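Local coordinates for protein AgaA (Rhizobium radiobacter, PDB 6HLX) that binds agropinic acid in the periplasm as the solute-binding protein of an ABC transporter that imports this opine, at residues A31-Y39 / P47-V55; G242-E250 / R401-N409. All coordinates share one frame; numbering follows the deposited sequence.

Interaction 1: A31-Y39 / P47-V55. With ZN (zinc ion), chain R; ACT (acetate ion), chain H.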
loop_
_atom_site.group_PDB
_atom_site.type_symbol
_atom_site.label_atom_id
_atom_site.label_comp_id
_atom_site.label_asym_id
_atom_site.label_seq_id
_atom_site.Cartn_x
_atom_site.Cartn_y
_atom_site.Cartn_z
ATOM N N ALA A 31 6.976 -6.286 11.378
ATOM C CA ALA A 31 7.463 -7.241 12.371
ATOM C C ALA A 31 8.193 -6.474 13.486
ATOM O O ALA A 31 8.171 -6.899 14.634
ATOM C CB ALA A 31 8.446 -8.211 11.707
ATOM N N ILE A 32 8.901 -5.398 13.131
ATOM C CA ILE A 32 9.792 -4.663 14.046
ATOM C C ILE A 32 9.160 -3.425 14.667
ATOM O O ILE A 32 9.687 -2.932 15.663
ATOM C CB ILE A 32 11.039 -4.252 13.199
ATOM C CG1 ILE A 32 11.858 -5.502 12.780
ATOM C CG2 ILE A 32 11.943 -3.182 13.877
ATOM C CD1 ILE A 32 12.807 -5.131 11.507
ATOM N N HIS A 33 8.122 -2.870 14.035
ATOM C CA HIS A 33 7.588 -1.582 14.477
ATOM C C HIS A 33 6.125 -1.599 14.849
ATOM O O HIS A 33 5.376 -2.435 14.361
ATOM C CB HIS A 33 7.790 -0.544 13.345
ATOM C CG HIS A 33 9.226 -0.188 13.089
ATOM N ND1 HIS A 33 9.973 0.502 14.021
ATOM C CD2 HIS A 33 9.983 -0.396 11.983
ATOM C CE1 HIS A 33 11.168 0.660 13.478
ATOM N NE2 HIS A 33 11.214 0.140 12.241
ATOM N N ARG A 34 5.703 -0.568 15.613
ATOM C CA ARG A 34 4.319 -0.345 15.998
ATOM C C ARG A 34 4.044 1.153 15.982
ATOM O O ARG A 34 4.945 1.948 16.262
ATOM C CB ARG A 34 4.056 -0.910 17.418
ATOM C CG ARG A 34 3.889 -2.443 17.476
ATOM C CD ARG A 34 2.639 -2.882 16.725
ATOM N NE ARG A 34 2.439 -4.336 16.665
ATOM C CZ ARG A 34 2.931 -5.138 15.722
ATOM N NH1 ARG A 34 3.733 -4.653 14.774
ATOM N NH2 ARG A 34 2.645 -6.431 15.731
ATOM N N GLY A 35 2.792 1.514 15.692
ATOM C CA GLY A 35 2.333 2.901 15.773
ATOM C C GLY A 35 1.485 3.108 17.008
ATOM O O GLY A 35 1.399 2.218 17.869
ATOM N N LEU A 36 0.817 4.274 17.102
ATOM C CA LEU A 36 -0.108 4.543 18.206
ATOM C C LEU A 36 -1.228 3.501 18.136
ATOM O O LEU A 36 -1.649 2.950 19.150
ATOM C CB LEU A 36 -0.697 5.950 18.059
ATOM C CG LEU A 36 0.296 7.077 18.328
ATOM C CD1 LEU A 36 -0.233 8.423 17.799
ATOM C CD2 LEU A 36 0.690 7.117 19.810
ATOM N N VAL A 37 -1.646 3.203 16.900
ATOM C CA VAL A 37 -2.662 2.204 16.561
ATOM C C VAL A 37 -2.176 1.434 15.331
ATOM O O VAL A 37 -1.341 1.941 14.576
ATOM C CB VAL A 37 -4.036 2.857 16.268
ATOM C CG1 VAL A 37 -4.671 3.443 17.528
ATOM C CG2 VAL A 37 -3.936 3.915 15.157
ATOM N N ASN A 38 -2.695 0.230 15.138
ATOM C CA ASN A 38 -2.432 -0.545 13.915
ATOM C C ASN A 38 -3.665 -1.373 13.676
ATOM O O ASN A 38 -4.408 -1.632 14.627
ATOM C CB ASN A 38 -1.216 -1.439 14.061
ATOM C CG ASN A 38 0.082 -0.664 14.016
ATOM O OD1 ASN A 38 0.741 -0.469 15.043
ATOM N ND2 ASN A 38 0.470 -0.181 12.827
ATOM N N TYR A 39 -3.893 -1.814 12.421
ATOM C CA TYR A 39 -5.048 -2.672 12.179
ATOM C C TYR A 39 -4.816 -4.066 12.762
ATOM O O TYR A 39 -3.714 -4.611 12.642
ATOM C CB TYR A 39 -5.268 -2.795 10.667
ATOM C CG TYR A 39 -5.867 -1.548 10.052
ATOM C CD1 TYR A 39 -7.202 -1.210 10.267
ATOM C CD2 TYR A 39 -5.106 -0.717 9.234
ATOM C CE1 TYR A 39 -7.771 -0.093 9.652
ATOM C CE2 TYR A 39 -5.662 0.413 8.630
ATOM C CZ TYR A 39 -6.995 0.714 8.833
ATOM O OH TYR A 39 -7.526 1.823 8.213
ATOM N N PRO A 47 -5.570 -0.603 19.652
ATOM C CA PRO A 47 -4.717 0.336 20.403
ATOM C C PRO A 47 -3.365 -0.347 20.657
ATOM O O PRO A 47 -3.276 -1.404 21.314
ATOM C CB PRO A 47 -5.527 0.600 21.681
ATOM C CG PRO A 47 -6.327 -0.640 21.894
ATOM C CD PRO A 47 -6.590 -1.235 20.525
ATOM N N GLU A 48 -2.316 0.204 20.049
ATOM C CA GLU A 48 -0.971 -0.388 20.122
ATOM C C GLU A 48 -0.110 0.406 21.086
ATOM O O GLU A 48 -0.257 0.207 22.287
ATOM C CB GLU A 48 -0.356 -0.563 18.710
ATOM C CG GLU A 48 -1.099 -1.621 17.886
ATOM C CD GLU A 48 -0.981 -3.080 18.316
ATOM O OE1 GLU A 48 0.025 -3.449 18.969
ATOM O OE2 GLU A 48 -1.889 -3.870 17.965
ATOM N N LEU A 49 0.735 1.347 20.611
ATOM C CA LEU A 49 1.496 2.157 21.586
ATOM C C LEU A 49 0.587 3.120 22.385
ATOM O O LEU A 49 0.942 3.545 23.498
ATOM C CB LEU A 49 2.642 2.887 20.927
ATOM C CG LEU A 49 3.701 1.969 20.329
ATOM C CD1 LEU A 49 4.757 2.795 19.589
ATOM C CD2 LEU A 49 4.369 1.084 21.427
ATOM N N ALA A 50 -0.593 3.424 21.836
ATOM C CA ALA A 50 -1.614 4.164 22.582
ATOM C C ALA A 50 -2.503 3.098 23.235
ATOM O O ALA A 50 -3.080 2.275 22.522
ATOM C CB ALA A 50 -2.442 5.045 21.642
ATOM N N GLU A 51 -2.566 3.046 24.570
ATOM C CA GLU A 51 -3.471 2.110 25.272
ATOM C C GLU A 51 -4.944 2.530 25.058
ATOM O O GLU A 51 -5.867 1.709 25.117
ATOM C CB GLU A 51 -3.168 2.123 26.761
ATOM C CG GLU A 51 -3.904 1.042 27.519
ATOM C CD GLU A 51 -3.397 0.822 28.924
ATOM O OE1 GLU A 51 -3.889 -0.128 29.574
ATOM O OE2 GLU A 51 -2.519 1.596 29.378
ATOM N N SER A 52 -5.165 3.831 24.891
ATOM C CA SER A 52 -6.488 4.372 24.618
ATOM C C SER A 52 -6.332 5.676 23.889
ATOM O O SER A 52 -5.273 6.309 23.951
ATOM C CB SER A 52 -7.277 4.580 25.906
ATOM O OG SER A 52 -6.977 5.849 26.459
ATOM N N TYR A 53 -7.399 6.105 23.235
ATOM C CA TYR A 53 -7.400 7.379 22.544
ATOM C C TYR A 53 -8.775 8.003 22.550
ATOM O O TYR A 53 -9.800 7.299 22.600
ATOM C CB TYR A 53 -6.798 7.283 21.138
ATOM C CG TYR A 53 -7.511 6.313 20.226
ATOM C CD1 TYR A 53 -8.601 6.720 19.462
ATOM C CD2 TYR A 53 -7.075 4.997 20.098
ATOM C CE1 TYR A 53 -9.269 5.829 18.628
ATOM C CE2 TYR A 53 -7.739 4.095 19.263
ATOM C CZ TYR A 53 -8.836 4.518 18.533
ATOM O OH TYR A 53 -9.501 3.657 17.700
ATOM N N GLU A 54 -8.787 9.322 22.534
ATOM C CA GLU A 54 -10.018 10.103 22.573
ATOM C C GLU A 54 -10.059 11.006 21.352
ATOM O O GLU A 54 -9.065 11.663 21.045
ATOM C CB GLU A 54 -10.074 10.940 23.858
ATOM C CG GLU A 54 -10.108 10.093 25.135
ATOM C CD GLU A 54 -9.273 10.618 26.292
ATOM O OE1 GLU A 54 -9.150 9.881 27.289
ATOM O OE2 GLU A 54 -8.749 11.754 26.219
ATOM N N VAL A 55 -11.192 11.013 20.645
ATOM C CA VAL A 55 -11.381 11.831 19.444
ATOM C C VAL A 55 -12.521 12.798 19.725
ATOM O O VAL A 55 -13.601 12.358 20.135
ATOM C CB VAL A 55 -11.674 10.962 18.190
ATOM C CG1 VAL A 55 -11.890 11.828 16.939
ATOM C CG2 VAL A 55 -10.563 9.926 17.955
HETATM ZN ZN ZN R . -7.783 11.475 28.060
HETATM C C ACT H . -10.475 3.710 22.258
HETATM O O ACT H . -9.455 3.938 22.987
HETATM O OXT ACT H . -11.547 4.417 22.195
HETATM C CH3 ACT H . -10.442 2.462 21.361
HETATM O O HOH W 1 -2.617 -5.143 15.499
#

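Interaction 2: G242-E250 / R401-N409. With G9Z (agropinic acid), chain E.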
loop_
_atom_site.group_PDB
_atom_site.type_symbol
_atom_site.label_atom_id
_atom_site.label_comp_id
_atom_site.label_asym_id
_atom_site.label_seq_id
_atom_site.Cartn_x
_atom_site.Cartn_y
_atom_site.Cartn_z
ATOM N N GLY A 242 -4.394 -0.869 -12.626
ATOM C CA GLY A 242 -4.840 0.291 -13.396
ATOM C C GLY A 242 -3.670 1.130 -13.849
ATOM O O GLY A 242 -2.570 0.603 -14.044
ATOM N N LEU A 243 -3.901 2.438 -14.046
ATOM C CA LEU A 243 -2.836 3.336 -14.480
ATOM C C LEU A 243 -2.875 4.636 -13.704
ATOM O O LEU A 243 -3.959 5.175 -13.458
ATOM C CB LEU A 243 -3.014 3.675 -15.983
ATOM C CG LEU A 243 -2.761 2.547 -16.998
ATOM C CD1 LEU A 243 -3.322 2.924 -18.359
ATOM C CD2 LEU A 243 -1.238 2.254 -17.138
ATOM N N GLN A 244 -1.687 5.163 -13.415
ATOM C CA GLN A 244 -1.450 6.498 -12.858
ATOM C C GLN A 244 -0.803 7.267 -13.997
ATOM O O GLN A 244 0.066 6.721 -14.692
ATOM C CB GLN A 244 -0.485 6.447 -11.659
ATOM C CG GLN A 244 -1.137 5.864 -10.426
ATOM C CD GLN A 244 -0.124 5.358 -9.449
ATOM O OE1 GLN A 244 0.060 4.146 -9.336
ATOM N NE2 GLN A 244 0.579 6.261 -8.750
ATOM N N PHE A 245 -1.225 8.512 -14.194
ATOM C CA PHE A 245 -0.729 9.366 -15.283
ATOM C C PHE A 245 0.014 10.582 -14.751
ATOM O O PHE A 245 -0.502 11.273 -13.855
ATOM C CB PHE A 245 -1.925 9.884 -16.123
ATOM C CG PHE A 245 -2.790 8.809 -16.744
ATOM C CD1 PHE A 245 -3.876 8.286 -16.060
ATOM C CD2 PHE A 245 -2.519 8.324 -18.016
ATOM C CE1 PHE A 245 -4.686 7.303 -16.643
ATOM C CE2 PHE A 245 -3.319 7.332 -18.588
ATOM C CZ PHE A 245 -4.374 6.801 -17.881
ATOM N N ASN A 246 1.161 10.916 -15.357
ATOM C CA ASN A 246 1.824 12.162 -15.001
ATOM C C ASN A 246 1.126 13.234 -15.844
ATOM O O ASN A 246 1.295 13.276 -17.081
ATOM C CB ASN A 246 3.311 12.117 -15.324
ATOM C CG ASN A 246 4.046 13.339 -14.875
ATOM O OD1 ASN A 246 3.479 14.432 -14.793
ATOM N ND2 ASN A 246 5.331 13.180 -14.559
ATOM N N THR A 247 0.350 14.103 -15.179
ATOM C CA THR A 247 -0.439 15.119 -15.885
ATOM C C THR A 247 0.405 16.267 -16.482
ATOM O O THR A 247 -0.157 17.116 -17.206
ATOM C CB THR A 247 -1.594 15.636 -15.032
ATOM O OG1 THR A 247 -1.074 16.426 -13.972
ATOM C CG2 THR A 247 -2.522 14.522 -14.530
ATOM N N LYS A 248 1.739 16.266 -16.261
ATOM C CA LYS A 248 2.647 17.227 -16.933
ATOM C C LYS A 248 2.989 16.735 -18.347
ATOM O O LYS A 248 3.471 17.518 -19.175
ATOM C CB LYS A 248 3.905 17.537 -16.108
ATOM C CG LYS A 248 3.612 18.511 -14.981
ATOM C CD LYS A 248 4.864 19.014 -14.284
ATOM C CE LYS A 248 4.542 20.219 -13.426
ATOM N NZ LYS A 248 5.717 20.666 -12.633
ATOM N N PHE A 249 2.678 15.450 -18.649
ATOM C CA PHE A 249 2.838 14.911 -20.006
ATOM C C PHE A 249 1.573 15.398 -20.701
ATOM O O PHE A 249 0.468 14.962 -20.356
ATOM C CB PHE A 249 2.966 13.373 -20.006
ATOM C CG PHE A 249 3.165 12.773 -21.383
ATOM C CD1 PHE A 249 4.375 12.915 -22.056
ATOM C CD2 PHE A 249 2.149 12.053 -21.998
ATOM C CE1 PHE A 249 4.556 12.355 -23.329
ATOM C CE2 PHE A 249 2.329 11.492 -23.267
ATOM C CZ PHE A 249 3.528 11.648 -23.926
ATOM N N GLU A 250 1.722 16.383 -21.607
ATOM C CA GLU A 250 0.605 17.100 -22.227
ATOM C C GLU A 250 -0.628 16.214 -22.604
ATOM O O GLU A 250 -1.704 16.541 -22.105
ATOM C CB GLU A 250 1.061 17.964 -23.408
ATOM C CG GLU A 250 -0.034 18.914 -23.871
ATOM C CD GLU A 250 0.396 20.192 -24.569
ATOM O OE1 GLU A 250 1.603 20.352 -24.862
ATOM O OE2 GLU A 250 -0.489 21.041 -24.822
ATOM N N ARG A 401 2.820 11.474 -5.421
ATOM C CA ARG A 401 2.665 10.479 -4.355
ATOM C C ARG A 401 2.753 9.063 -4.916
ATOM O O ARG A 401 2.666 8.870 -6.129
ATOM C CB ARG A 401 1.331 10.696 -3.599
ATOM C CG ARG A 401 1.163 12.136 -3.083
ATOM C CD ARG A 401 -0.068 12.347 -2.208
ATOM N NE ARG A 401 -1.331 12.083 -2.898
ATOM C CZ ARG A 401 -2.081 13.016 -3.486
ATOM N NH1 ARG A 401 -3.252 12.694 -4.020
ATOM N NH2 ARG A 401 -1.658 14.278 -3.553
ATOM N N THR A 402 2.844 8.059 -4.031
ATOM C CA THR A 402 2.954 6.678 -4.508
ATOM C C THR A 402 1.715 6.189 -5.291
ATOM O O THR A 402 1.876 5.345 -6.164
ATOM C CB THR A 402 3.202 5.714 -3.309
ATOM O OG1 THR A 402 2.128 5.864 -2.360
ATOM C CG2 THR A 402 4.577 5.928 -2.650
ATOM N N ASN A 403 0.508 6.722 -4.993
ATOM C CA ASN A 403 -0.761 6.240 -5.561
ATOM C C ASN A 403 -1.507 7.221 -6.456
ATOM O O ASN A 403 -2.544 6.844 -6.995
ATOM C CB ASN A 403 -1.713 5.818 -4.432
ATOM C CG ASN A 403 -1.299 4.556 -3.723
ATOM O OD1 ASN A 403 -1.467 4.409 -2.492
ATOM N ND2 ASN A 403 -0.775 3.604 -4.484
ATOM N N ASN A 404 -1.017 8.446 -6.592
ATOM C CA ASN A 404 -1.771 9.437 -7.381
ATOM C C ASN A 404 -1.281 9.585 -8.829
ATOM O O ASN A 404 -0.317 8.933 -9.246
ATOM C CB ASN A 404 -1.803 10.806 -6.662
ATOM C CG ASN A 404 -0.569 11.653 -6.885
ATOM O OD1 ASN A 404 0.544 11.129 -6.986
ATOM N ND2 ASN A 404 -0.734 12.985 -6.958
ATOM N N SER A 405 -1.938 10.491 -9.571
ATOM C CA SER A 405 -1.549 10.875 -10.924
ATOM C C SER A 405 -0.810 12.214 -10.772
ATOM O O SER A 405 -1.440 13.231 -10.440
ATOM C CB SER A 405 -2.781 11.001 -11.818
ATOM O OG SER A 405 -3.035 9.679 -12.267
ATOM N N PRO A 406 0.543 12.189 -10.883
ATOM C CA PRO A 406 1.332 13.388 -10.578
ATOM C C PRO A 406 0.761 14.702 -11.109
ATOM O O PRO A 406 0.362 14.804 -12.279
ATOM C CB PRO A 406 2.712 13.069 -11.166
ATOM C CG PRO A 406 2.842 11.578 -10.968
ATOM C CD PRO A 406 1.427 11.038 -11.187
ATOM N N TYR A 407 0.649 15.690 -10.195
ATOM C CA TYR A 407 0.213 17.071 -10.437
ATOM C C TYR A 407 -1.279 17.247 -10.735
ATOM O O TYR A 407 -1.713 18.386 -10.921
ATOM C CB TYR A 407 1.076 17.775 -11.518
ATOM C CG TYR A 407 2.554 17.625 -11.230
ATOM C CD1 TYR A 407 3.170 18.375 -10.228
ATOM C CD2 TYR A 407 3.314 16.653 -11.875
ATOM C CE1 TYR A 407 4.516 18.187 -9.903
ATOM C CE2 TYR A 407 4.664 16.468 -11.572
ATOM C CZ TYR A 407 5.260 17.245 -10.590
ATOM O OH TYR A 407 6.587 17.066 -10.285
ATOM N N PHE A 408 -2.081 16.166 -10.682
ATOM C CA PHE A 408 -3.527 16.316 -10.821
ATOM C C PHE A 408 -4.035 17.115 -9.603
ATOM O O PHE A 408 -3.686 16.801 -8.459
ATOM C CB PHE A 408 -4.232 14.950 -10.870
ATOM C CG PHE A 408 -5.745 15.086 -10.923
ATOM C CD1 PHE A 408 -6.383 15.502 -12.087
ATOM C CD2 PHE A 408 -6.525 14.806 -9.802
ATOM C CE1 PHE A 408 -7.778 15.648 -12.127
ATOM C CE2 PHE A 408 -7.916 14.939 -9.840
ATOM C CZ PHE A 408 -8.538 15.362 -11.002
ATOM N N ASN A 409 -4.871 18.118 -9.864
ATOM C CA ASN A 409 -5.418 18.975 -8.816
ATOM C C ASN A 409 -6.718 19.583 -9.330
ATOM O O ASN A 409 -6.685 20.454 -10.194
ATOM C CB ASN A 409 -4.375 20.071 -8.473
ATOM C CG ASN A 409 -4.644 20.919 -7.250
ATOM O OD1 ASN A 409 -5.478 20.608 -6.402
ATOM N ND2 ASN A 409 -3.904 22.012 -7.123
HETATM O OAM G9Z E . 5.260 -3.456 -3.643
HETATM C CAB G9Z E . 4.774 -3.842 -4.716
HETATM C CAC G9Z E . 5.426 -4.764 -5.560
HETATM C CB G9Z E . 4.471 -4.986 -6.774
HETATM C CA G9Z E . 3.356 -3.971 -6.591
HETATM C C G9Z E . 2.071 -4.595 -6.678
HETATM O O G9Z E . 1.585 -5.133 -5.645
HETATM N N G9Z E . 3.649 -3.343 -5.261
HETATM C CAG G9Z E . 2.733 -2.359 -4.566
HETATM C CAH G9Z E . 2.918 -0.957 -5.150
HETATM O OAP G9Z E . 2.508 -1.022 -6.515
HETATM C CAI G9Z E . 2.097 0.104 -4.412
HETATM O OAQ G9Z E . 2.203 -0.125 -2.984
HETATM C CAJ G9Z E . 2.635 1.548 -4.689
HETATM O OAR G9Z E . 1.835 2.505 -3.970
HETATM C CAK G9Z E . 2.762 1.962 -6.175
HETATM O OAT G9Z E . 3.526 3.181 -6.271
HETATM C CAL G9Z E . 1.400 2.089 -6.875
HETATM O OAS G9Z E . 1.593 2.343 -8.284
HETATM O OXT G9Z E . 1.497 -4.608 -7.801
#

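Interaction 1: A31-Y39 / P47-V55
Glu48 is the central side chain of this contact, reaching from 47-55 toward Arg34 and Asn38. Its chain is bent at CG (chi2 -69°), which brings the carboxylate back beside the arginine. OE1 lies at the edge of the Arg34 guanidinium, near its plane, 3.5 Å from NE. This is a long salt bridge, and the carboxylate stands almost perpendicular to the guanidinium, with the planes 86° apart. OE1 also accepts from Tyr181, and OE2 pairs with Lys182, so the buried carboxylate is held from several directions and probably stays ionised. A water donates to both Glu48 OE2 and Tyr39 O, bridging the segments. The other two guanidinium nitrogens have their own partners: NH1 donates to His33 O, and NH2 pairs with Glu481.

Asn38 crosses the Glu48 chain at about a right angle. Its OD1 sits 3.6 Å from Glu48 CG and accepts a nearly straight bond from Gly35 N, which ties the turn at Gly35 and Leu36 to the strand that follows. Leu36 O accepts from Ala50 N at 2.9 Å and, less straight, from Glu48 N, while Leu49 N donates to Gly35 O. Leu49 lays CD1 3.4 Å from Arg34 O, and the CB atoms of Leu36 and Ala50 touch.

At the far end, Val37 CG1 meets Tyr53 CE2 obliquely at 3.6 Å. An acetate, probably from the crystallisation liquor, lies over one face of the Tyr53 ring and accepts from Tyr53 N. Further along, Glu54 binds a zinc ion through both carboxylate oxygens, with His65 also a ligand. Val37 and Pro47 form an antiparallel non-hydrogen-bonded pair. The arrangement is a beta hairpin, 37-39 with 45-55, at the edge of an antiparallel sheet; a classic bulge at Glu51 and Ser52 faces His65.

Interaction 2: G242-E250 / R401-N409
From Phe245 to Thr247 the end of strand 240-245 and the turn after it run beside the loop 405-407, with Asn246 and Pro406 CA atoms 4.6 Å apart. Gln244 makes the inner end of the contact. Its amide NE2 donates twice, to Asn404 O at 2.9 Å, lying in the amide plane, and to Thr402 O, which it approaches from above the carbonyl plane. These two bonds fix the rotation of the amide and present OE1 to agropinic acid, whose OAS donates to it at 2.6 Å. Thr402 O also accepts from OAT of the ligand.

Ser405 OG accepts a nearly straight bond from Phe245 N (173°) and has a second partner in Pro445 O. Thr247 grips Pro406 O twice, through its backbone N and, at 2.7 Å, through OG1. The hydroxyl reaches the carbonyl because chi1 of 70° sets it between the threonine's own N and carbonyl carbon.

On the outer side, the extended Lys248 chain lies over one face of the Tyr407 ring. CE stands 3.8 Å from the ring centroid in a CH-pi contact, and NZ lies over the same face at 4.1 Å, a cation-pi contact. Asn246 OD1 comes to the ring edge, in plane, 3.7 Å from Tyr407 CD2. The same oxygen accepts from Lys248 N.

Two turns thus face each other: a type I turn, Asn246 to Phe249, that includes an Asx turn, and a type II turn, Ser405 to Phe408. At the other end, Gln244, Thr402 and Asn403 form part of the agropinic acid pocket of this periplasmic binding protein.

From the N terminus, the chain passes through helix 23-32 and reaches interaction 1, which closes a short loop of seven residues between its segments. Interaction 2 opens later and closes a much longer loop of 150 residues. The two are in series, so neither nests in nor crosses the other. They lie on opposite sides of the chain's centre, with centres 32 Å apart and nearest atoms about 13 Å apart. Interaction 1 joins the loop after helix 23-32 and edge strand 37-39 to strand 45-55 of the five-stranded antiparallel sheet. Interaction 2 joins strand 240-245 of a six-stranded mixed sheet to the loop between helices 388-393 and 411-422, and contributes directly to the ligand pocket.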